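Local coordinates for uncharacterized protein (Sus scrofa, PDB 5BNI) that is porcine CD38, a member of the ADP-ribosyl cyclase family that pairs a helical region with a four-stranded parallel sheet, at residues Q35-A40 against D59-L64; A53-Y58 against W140-K145; P70-V75 against C152-V157; S184-L189 against K220-T225. All coordinates share one frame; numbering follows the deposited sequence.

The four contacts form two touching pairs within one ADP-ribosyl cyclase family chain. Interactions 1 and 2 belong to the helical part: their centres lie about 13 Å apart, and M62 of helix 59-64 packs on L142 and L143 of helix 135-149. Interactions 3 and 4, with centres about 10 Å apart, build the parallel sheet, ordered 74-77, 153-160, 186-195, 223-230; its two middle strands bring them together. Between the pairs the centres are about 22 to 32 Å apart. Segments of interactions 1 and 2, and of 2 and 3, alternate along the chain, while interaction 3 closes before 4 opens. Helix 135-149 is followed, after a short connection, by strand 153-160, tying helices to sheet.

Interaction 1: Q35-A40 against D59-L64; sequences QKIKKA and DLLMKL
A40 meets three leucines of helix 59-64 at once. Its CB lies 3.8 Å from both L60 CD2 and L61 CD1; the 3.2 Å to L64 CD1 is shorter than normal contact and doubtful in its exact value. The small methyl permits the backbones to come close here: A40 CA lies 5.2 Å from L61 CA, while the axes of the two helical segments approach to 9.1 Å at 155°, nearly antiparallel. In L61 a chi1 of -174°, CG anti to the backbone N, acts together with chi2 to carry CD1 across to the other helix, where it reaches I37 O at 3.4 Å and also touches I37 CG2, the two side chains crossing at about a right angle. L64 takes the other choice, with CG anti to its carbonyl carbon (chi1 -68°), and its CD1 then lies between A40 CB and K36 O. I37 and L64 slide past one another in opposite senses, and I37 CG1 lies 3.9 Å from L64 CB. No hydrogen bond crosses, so the join is apolar. On the flanks, Q35 and K38 rest on helix 10-25, whereas L61 and M62 pack on F139 of helix 135-149 and L102 of helix 101-106, placing helix 59-64 between helix 34-45 and those two.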
loop_
_atom_site.group_PDB
_atom_site.type_symbol
_atom_site.label_atom_id
_atom_site.label_comp_id
_atom_site.label_asym_id
_atom_site.label_seq_id
_atom_site.Cartn_x
_atom_site.Cartn_y
_atom_site.Cartn_z
ATOM N N GLN A 35 -7.736 -8.137 19.264
ATOM C CA GLN A 35 -8.331 -9.462 19.214
ATOM C C GLN A 35 -9.525 -9.520 18.264
ATOM O O GLN A 35 -9.691 -10.486 17.514
ATOM C CB GLN A 35 -8.766 -9.891 20.613
ATOM C CG GLN A 35 -7.609 -10.425 21.471
ATOM C CD GLN A 35 -7.383 -11.922 21.285
ATOM O OE1 GLN A 35 -8.043 -12.557 20.461
ATOM N NE2 GLN A 35 -6.435 -12.488 22.039
ATOM N N LYS A 36 -10.363 -8.492 18.307
ATOM C CA LYS A 36 -11.511 -8.410 17.431
ATOM C C LYS A 36 -10.983 -8.299 16.013
ATOM O O LYS A 36 -11.513 -8.926 15.091
ATOM C CB LYS A 36 -12.329 -7.174 17.762
ATOM C CG LYS A 36 -13.388 -7.368 18.831
ATOM C CD LYS A 36 -14.613 -6.552 18.451
ATOM C CE LYS A 36 -15.217 -5.807 19.633
ATOM N NZ LYS A 36 -16.188 -6.609 20.436
ATOM N N ILE A 37 -9.933 -7.488 15.859
ATOM C CA ILE A 37 -9.300 -7.262 14.578
ATOM C C ILE A 37 -8.722 -8.542 13.974
ATOM O O ILE A 37 -8.873 -8.779 12.774
ATOM C CB ILE A 37 -8.180 -6.215 14.690
ATOM C CG1 ILE A 37 -8.780 -4.840 14.972
ATOM C CG2 ILE A 37 -7.293 -6.221 13.436
ATOM C CD1 ILE A 37 -7.765 -3.722 14.965
ATOM N N LYS A 38 -8.055 -9.355 14.792
ATOM C CA LYS A 38 -7.476 -10.603 14.306
ATOM C C LYS A 38 -8.545 -11.494 13.746
ATOM O O LYS A 38 -8.369 -12.100 12.694
ATOM C CB LYS A 38 -6.787 -11.367 15.425
ATOM C CG LYS A 38 -6.350 -12.768 14.989
ATOM C CD LYS A 38 -5.956 -13.627 16.194
ATOM C CE LYS A 38 -7.183 -14.101 16.946
ATOM N NZ LYS A 38 -6.813 -14.837 18.194
ATOM N N LYS A 39 -9.650 -11.572 14.484
ATOM C CA LYS A 39 -10.798 -12.400 14.138
ATOM C C LYS A 39 -11.561 -11.875 12.933
ATOM O O LYS A 39 -12.147 -12.647 12.177
ATOM C CB LYS A 39 -11.746 -12.490 15.322
ATOM C CG LYS A 39 -13.110 -13.065 14.976
ATOM C CD LYS A 39 -13.542 -14.077 16.023
ATOM C CE LYS A 39 -12.540 -15.216 16.133
ATOM N NZ LYS A 39 -13.035 -16.460 15.472
ATOM N N ALA A 40 -11.582 -10.557 12.778
ATOM C CA ALA A 40 -12.266 -9.952 11.647
ATOM C C ALA A 40 -11.515 -10.361 10.402
ATOM O O ALA A 40 -12.105 -10.654 9.373
ATOM C CB ALA A 40 -12.262 -8.436 11.785
ATOM N N ASP A 59 -15.129 -5.530 4.714
ATOM C CA ASP A 59 -15.883 -4.437 5.330
ATOM C C ASP A 59 -15.603 -4.277 6.823
ATOM O O ASP A 59 -15.207 -3.197 7.259
ATOM C CB ASP A 59 -17.389 -4.610 5.096
ATOM C CG ASP A 59 -17.833 -4.107 3.727
ATOM O OD1 ASP A 59 -17.034 -3.432 3.040
ATOM O OD2 ASP A 59 -18.985 -4.379 3.330
ATOM N N LEU A 60 -15.800 -5.338 7.603
ATOM C CA LEU A 60 -15.581 -5.255 9.054
ATOM C C LEU A 60 -14.139 -4.931 9.426
ATOM O O LEU A 60 -13.873 -4.038 10.246
ATOM C CB LEU A 60 -16.001 -6.535 9.787
ATOM C CG LEU A 60 -15.723 -6.444 11.303
ATOM C CD1 LEU A 60 -16.490 -5.296 11.976
ATOM C CD2 LEU A 60 -16.046 -7.782 11.973
ATOM N N LEU A 61 -13.210 -5.670 8.835
ATOM C CA LEU A 61 -11.811 -5.437 9.119
ATOM C C LEU A 61 -11.408 -3.992 8.820
ATOM O O LEU A 61 -10.576 -3.413 9.536
ATOM C CB LEU A 61 -10.941 -6.364 8.299
ATOM C CG LEU A 61 -9.461 -6.283 8.641
ATOM C CD1 LEU A 61 -9.258 -6.764 10.076
ATOM C CD2 LEU A 61 -8.651 -7.116 7.647
ATOM N N MET A 62 -11.986 -3.422 7.765
ATOM C CA MET A 62 -11.676 -2.035 7.385
ATOM C C MET A 62 -12.246 -1.018 8.374
ATOM O O MET A 62 -11.672 0.042 8.577
ATOM C CB MET A 62 -12.172 -1.721 5.979
ATOM C CG MET A 62 -11.443 -2.479 4.881
ATOM S SD MET A 62 -9.695 -2.075 4.737
ATOM C CE MET A 62 -8.940 -3.675 4.896
ATOM N N LYS A 63 -13.374 -1.348 8.977
ATOM C CA LYS A 63 -14.010 -0.493 9.958
ATOM C C LYS A 63 -13.229 -0.536 11.273
ATOM O O LYS A 63 -12.978 0.497 11.890
ATOM C CB LYS A 63 -15.446 -0.972 10.191
ATOM C CG LYS A 63 -16.238 -0.139 11.186
ATOM C CD LYS A 63 -17.488 -0.861 11.634
ATOM C CE LYS A 63 -18.251 -0.020 12.650
ATOM N NZ LYS A 63 -19.681 0.054 12.263
ATOM N N LEU A 64 -12.867 -1.743 11.698
ATOM C CA LEU A 64 -12.112 -1.959 12.932
ATOM C C LEU A 64 -10.743 -1.318 12.874
ATOM O O LEU A 64 -10.322 -0.708 13.837
ATOM C CB LEU A 64 -11.935 -3.460 13.201
ATOM C CG LEU A 64 -13.160 -4.300 13.548
ATOM C CD1 LEU A 64 -12.782 -5.763 13.556
ATOM C CD2 LEU A 64 -13.698 -3.886 14.910
#

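Interaction 2: A53-Y58 against W140-K145; sequences AREEDY and WNLLSK
E55 lays its side chain over L142, with the carboxylate carbon CD 3.4 Å from L142 CD1 and the methylene CG 3.8 Å from L142 CB. Both the methylene and the carboxylate thus lie along the leucine, and the carboxylate's oxygens also face N141 and K145 of helix 135-149. An extended chain beyond CG (chi2 180°) makes this reach possible. At the far end E55 OE2 is 3.2 Å from N141 ND2, the carboxylate and amide planes being 31° apart. K145 approaches the same carboxylate obliquely: its NZ lies 3.7 Å from E55 OE1, a long salt bridge, and its CE is close to both oxygens. The lysine chain bends at chi2, chi3 and chi4 to bring the ammonium there, and the positive charge would probably help to stabilise the ionised glutamate.

The other branch of L142 serves a second neighbour. With CG anti to the backbone N (chi1 171°), L142 CD2 comes to 3.8 Å from Y58 CB, so the leucine lies against both E55 and the tyrosine. The Y58 hydroxyl goes deeper, hydrogen-bonding to F135 O and W111 NE1, and the ring meets F139 edge-to-face. At the start of the 3-10 segment 55-57, R54 N donates to D57 OD2 at 3.2 Å, and K48 forms a salt bridge with D57 OD1. The arrangement is that of a short 3-10 turn docked on the side of a long helix, with E55 laid along L142 and turned to K145 and N141, within the helical part of this ADP-ribosyl cyclase family fold.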
loop_
_atom_site.group_PDB
_atom_site.type_symbol
_atom_site.label_atom_id
_atom_site.label_comp_id
_atom_site.label_asym_id
_atom_site.label_seq_id
_atom_site.Cartn_x
_atom_site.Cartn_y
_atom_site.Cartn_z
ATOM N N ALA A 53 -12.764 -13.989 -3.593
ATOM C CA ALA A 53 -12.661 -12.771 -2.796
ATOM C C ALA A 53 -13.233 -11.513 -3.439
ATOM O O ALA A 53 -13.042 -11.244 -4.613
ATOM C CB ALA A 53 -11.239 -12.537 -2.412
ATOM N N ARG A 54 -13.926 -10.738 -2.611
ATOM C CA ARG A 54 -14.521 -9.462 -2.970
ATOM C C ARG A 54 -14.196 -8.461 -1.872
ATOM O O ARG A 54 -14.103 -8.819 -0.703
ATOM C CB ARG A 54 -16.039 -9.603 -3.083
ATOM C CG ARG A 54 -16.510 -10.468 -4.243
ATOM C CD ARG A 54 -17.989 -10.304 -4.442
ATOM N NE ARG A 54 -18.705 -10.250 -3.170
ATOM C CZ ARG A 54 -19.497 -9.243 -2.796
ATOM N NH1 ARG A 54 -19.686 -8.179 -3.609
ATOM N NH2 ARG A 54 -20.108 -9.308 -1.609
ATOM N N GLU A 55 -14.037 -7.201 -2.244
ATOM C CA GLU A 55 -13.730 -6.166 -1.261
ATOM C C GLU A 55 -14.715 -6.115 -0.098
ATOM O O GLU A 55 -14.315 -5.787 1.040
ATOM C CB GLU A 55 -13.623 -4.800 -1.934
ATOM C CG GLU A 55 -12.288 -4.579 -2.621
ATOM C CD GLU A 55 -12.168 -3.227 -3.284
ATOM O OE1 GLU A 55 -13.117 -2.431 -3.200
ATOM O OE2 GLU A 55 -11.112 -2.953 -3.880
ATOM N N GLU A 56 -15.981 -6.455 -0.380
ATOM C CA GLU A 56 -17.033 -6.428 0.631
ATOM C C GLU A 56 -16.769 -7.428 1.746
ATOM O O GLU A 56 -17.430 -7.393 2.777
ATOM C CB GLU A 56 -18.404 -6.724 -0.006
ATOM C CG GLU A 56 -18.931 -5.662 -0.967
ATOM C CD GLU A 56 -17.965 -5.324 -2.105
ATOM O OE1 GLU A 56 -17.408 -6.260 -2.737
ATOM O OE2 GLU A 56 -17.769 -4.114 -2.369
ATOM N N ASP A 57 -15.817 -8.332 1.532
ATOM C CA ASP A 57 -15.456 -9.341 2.534
ATOM C C ASP A 57 -14.660 -8.711 3.664
ATOM O O ASP A 57 -14.652 -9.218 4.791
ATOM C CB ASP A 57 -14.652 -10.479 1.909
ATOM C CG ASP A 57 -15.538 -11.508 1.232
ATOM O OD1 ASP A 57 -16.587 -11.903 1.810
ATOM O OD2 ASP A 57 -15.180 -11.947 0.118
ATOM N N TYR A 58 -14.014 -7.591 3.341
ATOM C CA TYR A 58 -13.163 -6.886 4.270
ATOM C C TYR A 58 -13.839 -5.724 4.967
ATOM O O TYR A 58 -13.199 -5.024 5.734
ATOM C CB TYR A 58 -11.925 -6.404 3.525
ATOM C CG TYR A 58 -10.949 -7.511 3.227
ATOM C CD1 TYR A 58 -10.275 -8.174 4.266
ATOM C CD2 TYR A 58 -10.674 -7.883 1.920
ATOM C CE1 TYR A 58 -9.359 -9.179 4.002
ATOM C CE2 TYR A 58 -9.756 -8.884 1.630
ATOM C CZ TYR A 58 -9.102 -9.535 2.661
ATOM O OH TYR A 58 -8.193 -10.528 2.352
ATOM N N TRP A 140 -4.660 -5.923 -0.494
ATOM C CA TRP A 140 -3.696 -4.869 -0.781
ATOM C C TRP A 140 -4.272 -3.842 -1.711
ATOM O O TRP A 140 -4.065 -2.632 -1.519
ATOM C CB TRP A 140 -2.379 -5.455 -1.318
ATOM C CG TRP A 140 -1.585 -6.142 -0.188
ATOM C CD1 TRP A 140 -1.347 -7.478 -0.049
ATOM C CD2 TRP A 140 -0.999 -5.517 0.943
ATOM N NE1 TRP A 140 -0.641 -7.720 1.097
ATOM C CE2 TRP A 140 -0.409 -6.532 1.723
ATOM C CE3 TRP A 140 -0.907 -4.199 1.373
ATOM C CZ2 TRP A 140 0.272 -6.271 2.923
ATOM C CZ3 TRP A 140 -0.217 -3.929 2.570
ATOM C CH2 TRP A 140 0.352 -4.959 3.322
ATOM N N ASN A 141 -5.014 -4.305 -2.712
ATOM C CA ASN A 141 -5.619 -3.390 -3.676
ATOM C C ASN A 141 -6.572 -2.463 -2.976
ATOM O O ASN A 141 -6.591 -1.280 -3.223
ATOM C CB ASN A 141 -6.374 -4.174 -4.749
ATOM C CG ASN A 141 -7.161 -3.282 -5.683
ATOM O OD1 ASN A 141 -6.576 -2.544 -6.472
ATOM N ND2 ASN A 141 -8.502 -3.350 -5.605
ATOM N N LEU A 142 -7.389 -3.020 -2.099
ATOM C CA LEU A 142 -8.377 -2.250 -1.354
ATOM C C LEU A 142 -7.729 -1.326 -0.310
ATOM O O LEU A 142 -8.219 -0.227 -0.051
ATOM C CB LEU A 142 -9.340 -3.204 -0.677
ATOM C CG LEU A 142 -10.319 -2.584 0.310
ATOM C CD1 LEU A 142 -11.169 -1.588 -0.451
ATOM C CD2 LEU A 142 -11.176 -3.635 1.016
ATOM N N LEU A 143 -6.632 -1.770 0.295
ATOM C CA LEU A 143 -5.948 -0.938 1.283
ATOM C C LEU A 143 -5.358 0.295 0.609
ATOM O O LEU A 143 -5.581 1.407 1.061
ATOM C CB LEU A 143 -4.868 -1.734 2.012
ATOM C CG LEU A 143 -4.579 -1.326 3.458
ATOM C CD1 LEU A 143 -5.839 -1.482 4.310
ATOM C CD2 LEU A 143 -3.435 -2.179 4.022
ATOM N N SER A 144 -4.634 0.092 -0.489
ATOM C CA SER A 144 -4.027 1.186 -1.252
ATOM C C SER A 144 -5.057 2.240 -1.686
ATOM O O SER A 144 -4.825 3.447 -1.533
ATOM C CB SER A 144 -3.307 0.623 -2.483
ATOM O OG SER A 144 -2.351 -0.373 -2.109
ATOM N N LYS A 145 -6.183 1.778 -2.236
ATOM C CA LYS A 145 -7.243 2.656 -2.708
ATOM C C LYS A 145 -7.764 3.521 -1.574
ATOM O O LYS A 145 -8.001 4.719 -1.758
ATOM C CB LYS A 145 -8.386 1.811 -3.281
ATOM C CG LYS A 145 -9.626 2.589 -3.743
ATOM C CD LYS A 145 -10.902 2.061 -3.083
ATOM C CE LYS A 145 -11.266 0.657 -3.552
ATOM N NZ LYS A 145 -11.962 0.614 -4.872
#

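Interaction 3: P70-V75 against C152-V157; sequences PCDKTV and CGMVQV
C71 holds SG beside its backbone N (chi1 -60°) and C152 holds its own between N and the carbonyl carbon (chi1 54°), which brings C71 SG and C152 SG to 2.0 Å in a disulfide with chi3 -91°. The C71 and C152 CA atoms are 4.6 Å apart. C71 and D72 are the central residues of a type II turn from P70 to K73. There D72 is gripped twice: its N donates to C152 O at 2.7 Å, and its OD1 accepts from M154 N at 2.6 Å, on the anti side, the donor tilted out of the carboxylate plane. One water accepts from T74 N at 2.7 Å and donates to C152 O and M154 O. A second water joins P70 O, T74 OG1 and C152 N. Past the turn, V75 pairs in parallel with Q156, V75 CG2 lying 3.7 Å from Q156 CG, while the bond from Q156 N to T74 O is weak. The strands are thus joined at their entrance by a covalent link, a backbone bond, an aspartate bond and water bridges rather than by a full ladder. Chemically, the disulfide fixes the turn to the start of strand 153-160; within this contact the carboxylate serves M154 N, and water serves T74 N and M154 O.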
loop_
_atom_site.group_PDB
_atom_site.type_symbol
_atom_site.label_atom_id
_atom_site.label_comp_id
_atom_site.label_asym_id
_atom_site.label_seq_id
_atom_site.Cartn_x
_atom_site.Cartn_y
_atom_site.Cartn_z
ATOM N N PRO A 70 -1.811 12.018 9.323
ATOM C CA PRO A 70 -1.720 13.478 9.337
ATOM C C PRO A 70 -1.666 14.036 7.912
ATOM O O PRO A 70 -1.031 13.446 7.058
ATOM C CB PRO A 70 -0.399 13.718 10.081
ATOM C CG PRO A 70 -0.207 12.494 10.912
ATOM C CD PRO A 70 -0.651 11.401 9.985
ATOM N N CYS A 71 -2.302 15.169 7.650
ATOM C CA CYS A 71 -2.260 15.713 6.303
ATOM C C CYS A 71 -0.815 16.029 6.006
ATOM O O CYS A 71 -0.036 16.296 6.932
ATOM C CB CYS A 71 -3.125 16.964 6.160
ATOM S SG CYS A 71 -4.855 16.634 6.522
ATOM N N ASP A 72 -0.460 15.970 4.722
ATOM C CA ASP A 72 0.892 16.249 4.285
ATOM C C ASP A 72 1.877 15.105 4.552
ATOM O O ASP A 72 3.052 15.214 4.203
ATOM C CB ASP A 72 1.411 17.530 4.961
ATOM C CG ASP A 72 0.770 18.797 4.405
ATOM O OD1 ASP A 72 0.519 18.888 3.184
ATOM O OD2 ASP A 72 0.537 19.726 5.203
ATOM N N LYS A 73 1.423 14.018 5.158
ATOM C CA LYS A 73 2.332 12.929 5.501
ATOM C C LYS A 73 2.162 11.657 4.676
ATOM O O LYS A 73 2.886 10.689 4.891
ATOM C CB LYS A 73 2.226 12.585 7.000
ATOM C CG LYS A 73 2.414 13.772 7.918
ATOM C CD LYS A 73 3.841 14.265 7.875
ATOM C CE LYS A 73 3.949 15.693 8.353
ATOM N NZ LYS A 73 4.956 16.362 7.492
ATOM N N THR A 74 1.214 11.634 3.743
ATOM C CA THR A 74 1.029 10.444 2.914
ATOM C C THR A 74 2.116 10.345 1.854
ATOM O O THR A 74 2.394 11.312 1.139
ATOM C CB THR A 74 -0.354 10.436 2.228
ATOM O OG1 THR A 74 -1.392 10.334 3.221
ATOM C CG2 THR A 74 -0.460 9.277 1.247
ATOM N N VAL A 75 2.727 9.168 1.750
ATOM C CA VAL A 75 3.797 8.931 0.778
ATOM C C VAL A 75 3.563 7.659 -0.038
ATOM O O VAL A 75 2.896 6.732 0.413
ATOM C CB VAL A 75 5.158 8.851 1.486
ATOM C CG1 VAL A 75 6.240 8.466 0.509
ATOM C CG2 VAL A 75 5.488 10.200 2.075
ATOM N N CYS A 152 -4.452 13.533 2.606
ATOM C CA CYS A 152 -4.836 14.941 2.615
ATOM C C CYS A 152 -3.676 15.898 2.595
ATOM O O CYS A 152 -2.587 15.638 3.139
ATOM C CB CYS A 152 -5.758 15.345 3.795
ATOM S SG CYS A 152 -5.185 14.937 5.446
ATOM N N GLY A 153 -3.981 17.064 2.039
ATOM C CA GLY A 153 -3.030 18.145 1.998
ATOM C C GLY A 153 -2.074 17.864 0.855
ATOM O O GLY A 153 -2.504 17.687 -0.289
ATOM N N MET A 154 -0.779 17.812 1.160
ATOM C CA MET A 154 0.220 17.526 0.151
ATOM C C MET A 154 0.551 16.036 0.190
ATOM O O MET A 154 0.599 15.431 1.261
ATOM C CB MET A 154 1.474 18.389 0.407
ATOM C CG MET A 154 2.515 18.432 -0.715
ATOM S SD MET A 154 3.892 17.324 -0.381
ATOM C CE MET A 154 4.297 17.770 1.320
ATOM N N VAL A 155 0.769 15.445 -0.989
ATOM C CA VAL A 155 1.082 14.021 -1.126
ATOM C C VAL A 155 2.329 13.889 -1.984
ATOM O O VAL A 155 2.573 14.717 -2.862
ATOM C CB VAL A 155 -0.097 13.276 -1.762
ATOM C CG1 VAL A 155 0.236 11.818 -2.029
ATOM C CG2 VAL A 155 -1.297 13.347 -0.824
ATOM N N GLN A 156 3.142 12.863 -1.722
ATOM C CA GLN A 156 4.347 12.656 -2.507
ATOM C C GLN A 156 4.559 11.227 -2.922
ATOM O O GLN A 156 4.230 10.283 -2.186
ATOM C CB GLN A 156 5.572 13.169 -1.759
ATOM C CG GLN A 156 5.488 13.051 -0.270
ATOM C CD GLN A 156 6.491 13.958 0.414
ATOM O OE1 GLN A 156 6.737 15.080 -0.030
ATOM N NE2 GLN A 156 7.075 13.471 1.504
ATOM N N VAL A 157 5.113 11.072 -4.117
ATOM C CA VAL A 157 5.406 9.760 -4.678
ATOM C C VAL A 157 6.865 9.770 -5.081
ATOM O O VAL A 157 7.329 10.693 -5.760
ATOM C CB VAL A 157 4.493 9.389 -5.895
ATOM C CG1 VAL A 157 4.670 10.368 -7.041
ATOM C CG2 VAL A 157 4.794 7.965 -6.360
HETATM O O HOH W 1 -2.463 12.316 4.523
HETATM O O HOH W 2 -0.364 13.491 2.681
#

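Interaction 4: S184-L189 against K220-T225; sequences SKVHTL and KNIKFT
L189 is held by backbone bonds on both its N and its O, the core of a parallel ladder. L189 N donates to K223 O at 2.9 Å with an N-H...O angle of 167°, and L189 O accepts from T225 N at 3.1 Å, the donor nearly in line with the carbonyl. Ahead of these, K223 N donates to H187 O at 3.2 Å, a more bent bond. The bridges T188 with K223 and L189 with F224 follow this pattern, and the short strand segments run 25° from parallel, with axes 4.7 Å apart at closest.

Weaker CA-H...O contacts add to the ladder: T188 CA faces K223 O, and F224 CA faces L189 O at 3.5 Å.

Apolar contacts occur on both sheet faces. On one, T188 and K223 lie side by side, T188 CB 3.9 Å from K223 CB, and the lysine chain continues past T188 CG2. On the other, the L189 and F224 side chains lie side by side, pointing the same way, with L189 CG 4.2 Å from F224 CD1; both hold CG anti to the backbone N (F224 chi1 174°). Before the ladder, V186 CG1 lies 4.3 Å from I222 CG2. That same methyl makes van der Waals contact with the carbonyl oxygens of V186 and H187.

A water may bridge V186 O and N221 O, where the Schellman motif at N221 ends helix 208-219.

The pairing closes the beta-alpha-beta unit of strand 186-195, helix 208-219 and strand 223-230: L189 and F224 pack on L217 of that helix, V186 and L189 touch V155 of strand 153-160, and strand 223-230 forms the outer edge of the sheet within this chain.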
loop_
_atom_site.group_PDB
_atom_site.type_symbol
_atom_site.label_atom_id
_atom_site.label_comp_id
_atom_site.label_asym_id
_atom_site.label_seq_id
_atom_site.Cartn_x
_atom_site.Cartn_y
_atom_site.Cartn_z
ATOM N N SER A 184 -10.794 17.136 -3.304
ATOM C CA SER A 184 -11.351 17.834 -2.153
ATOM C C SER A 184 -10.511 17.747 -0.881
ATOM O O SER A 184 -10.793 18.449 0.095
ATOM C CB SER A 184 -12.753 17.339 -1.846
ATOM O OG SER A 184 -12.676 16.004 -1.350
ATOM N N LYS A 185 -9.495 16.898 -0.883
ATOM C CA LYS A 185 -8.648 16.744 0.297
ATOM C C LYS A 185 -7.194 17.033 -0.031
ATOM O O LYS A 185 -6.449 17.502 0.816
ATOM C CB LYS A 185 -8.724 15.325 0.836
ATOM C CG LYS A 185 -10.100 14.835 1.257
ATOM C CD LYS A 185 -10.056 13.316 1.404
ATOM C CE LYS A 185 -11.187 12.777 2.240
ATOM N NZ LYS A 185 -10.584 11.973 3.327
ATOM N N VAL A 186 -6.801 16.728 -1.269
ATOM C CA VAL A 186 -5.416 16.839 -1.706
ATOM C C VAL A 186 -5.208 18.003 -2.679
ATOM O O VAL A 186 -5.654 17.956 -3.828
ATOM C CB VAL A 186 -4.953 15.537 -2.386
ATOM C CG1 VAL A 186 -3.525 15.675 -2.881
ATOM C CG2 VAL A 186 -5.055 14.359 -1.427
ATOM N N HIS A 187 -4.501 19.038 -2.231
ATOM C CA HIS A 187 -4.261 20.176 -3.080
ATOM C C HIS A 187 -3.085 20.030 -4.057
ATOM O O HIS A 187 -3.113 20.612 -5.140
ATOM C CB HIS A 187 -4.156 21.454 -2.243
ATOM C CG HIS A 187 -3.066 21.442 -1.217
ATOM N ND1 HIS A 187 -1.743 21.661 -1.535
ATOM C CD2 HIS A 187 -3.108 21.279 0.127
ATOM C CE1 HIS A 187 -1.012 21.624 -0.436
ATOM N NE2 HIS A 187 -1.816 21.397 0.590
ATOM N N THR A 188 -2.054 19.266 -3.702
ATOM C CA THR A 188 -0.916 19.064 -4.606
ATOM C C THR A 188 -0.233 17.711 -4.446
ATOM O O THR A 188 -0.182 17.154 -3.355
ATOM C CB THR A 188 0.194 20.170 -4.487
ATOM O OG1 THR A 188 1.291 19.678 -3.713
ATOM C CG2 THR A 188 -0.314 21.443 -3.847
ATOM N N LEU A 189 0.301 17.198 -5.547
ATOM C CA LEU A 189 1.099 15.983 -5.528
ATOM C C LEU A 189 2.528 16.357 -5.850
ATOM O O LEU A 189 2.793 16.988 -6.855
ATOM C CB LEU A 189 0.609 14.970 -6.568
ATOM C CG LEU A 189 1.563 13.796 -6.801
ATOM C CD1 LEU A 189 1.838 13.082 -5.503
ATOM C CD2 LEU A 189 0.948 12.829 -7.760
ATOM N N LYS A 220 -7.892 16.007 -12.543
ATOM C CA LYS A 220 -8.593 15.995 -11.260
ATOM C C LYS A 220 -8.477 17.358 -10.575
ATOM O O LYS A 220 -8.912 17.546 -9.428
ATOM C CB LYS A 220 -7.993 14.942 -10.330
ATOM C CG LYS A 220 -7.900 13.541 -10.903
ATOM C CD LYS A 220 -6.973 12.701 -10.041
ATOM C CE LYS A 220 -7.591 11.367 -9.723
ATOM N NZ LYS A 220 -8.752 11.484 -8.788
ATOM N N ASN A 221 -7.882 18.310 -11.269
ATOM C CA ASN A 221 -7.718 19.644 -10.714
ATOM C C ASN A 221 -6.776 19.658 -9.512
ATOM O O ASN A 221 -6.986 20.388 -8.549
ATOM C CB ASN A 221 -9.079 20.222 -10.345
ATOM C CG ASN A 221 -10.008 20.315 -11.548
ATOM O OD1 ASN A 221 -9.657 20.884 -12.579
ATOM N ND2 ASN A 221 -11.195 19.744 -11.424
ATOM N N ILE A 222 -5.733 18.841 -9.574
ATOM C CA ILE A 222 -4.754 18.787 -8.508
ATOM C C ILE A 222 -3.396 19.226 -9.040
ATOM O O ILE A 222 -2.931 18.743 -10.084
ATOM C CB ILE A 222 -4.631 17.371 -7.942
ATOM C CG1 ILE A 222 -5.962 16.943 -7.355
ATOM C CG2 ILE A 222 -3.588 17.327 -6.846
ATOM C CD1 ILE A 222 -5.913 15.581 -6.728
ATOM N N LYS A 223 -2.765 20.142 -8.316
ATOM C CA LYS A 223 -1.484 20.669 -8.717
ATOM C C LYS A 223 -0.435 19.561 -8.694
ATOM O O LYS A 223 -0.529 18.609 -7.906
ATOM C CB LYS A 223 -1.103 21.815 -7.783
ATOM C CG LYS A 223 0.232 22.491 -8.065
ATOM C CD LYS A 223 0.497 23.564 -7.025
ATOM C CE LYS A 223 1.967 23.967 -6.971
ATOM N NZ LYS A 223 2.328 24.897 -8.068
ATOM N N PHE A 224 0.549 19.671 -9.585
ATOM C CA PHE A 224 1.651 18.717 -9.648
ATOM C C PHE A 224 2.984 19.447 -9.729
ATOM O O PHE A 224 3.107 20.432 -10.445
ATOM C CB PHE A 224 1.504 17.797 -10.849
ATOM C CG PHE A 224 2.676 16.879 -11.059
ATOM C CD1 PHE A 224 2.928 15.863 -10.169
ATOM C CD2 PHE A 224 3.528 17.030 -12.162
ATOM C CE1 PHE A 224 4.005 15.003 -10.362
ATOM C CE2 PHE A 224 4.608 16.176 -12.361
ATOM C CZ PHE A 224 4.844 15.162 -11.458
ATOM N N THR A 225 3.969 18.952 -8.991
ATOM C CA THR A 225 5.315 19.492 -9.020
ATOM C C THR A 225 6.252 18.307 -9.115
ATOM O O THR A 225 5.937 17.223 -8.656
ATOM C CB THR A 225 5.649 20.288 -7.742
ATOM O OG1 THR A 225 5.415 19.448 -6.607
ATOM C CG2 THR A 225 4.800 21.526 -7.638
HETATM O O HOH W 3 -7.014 19.986 -5.604
#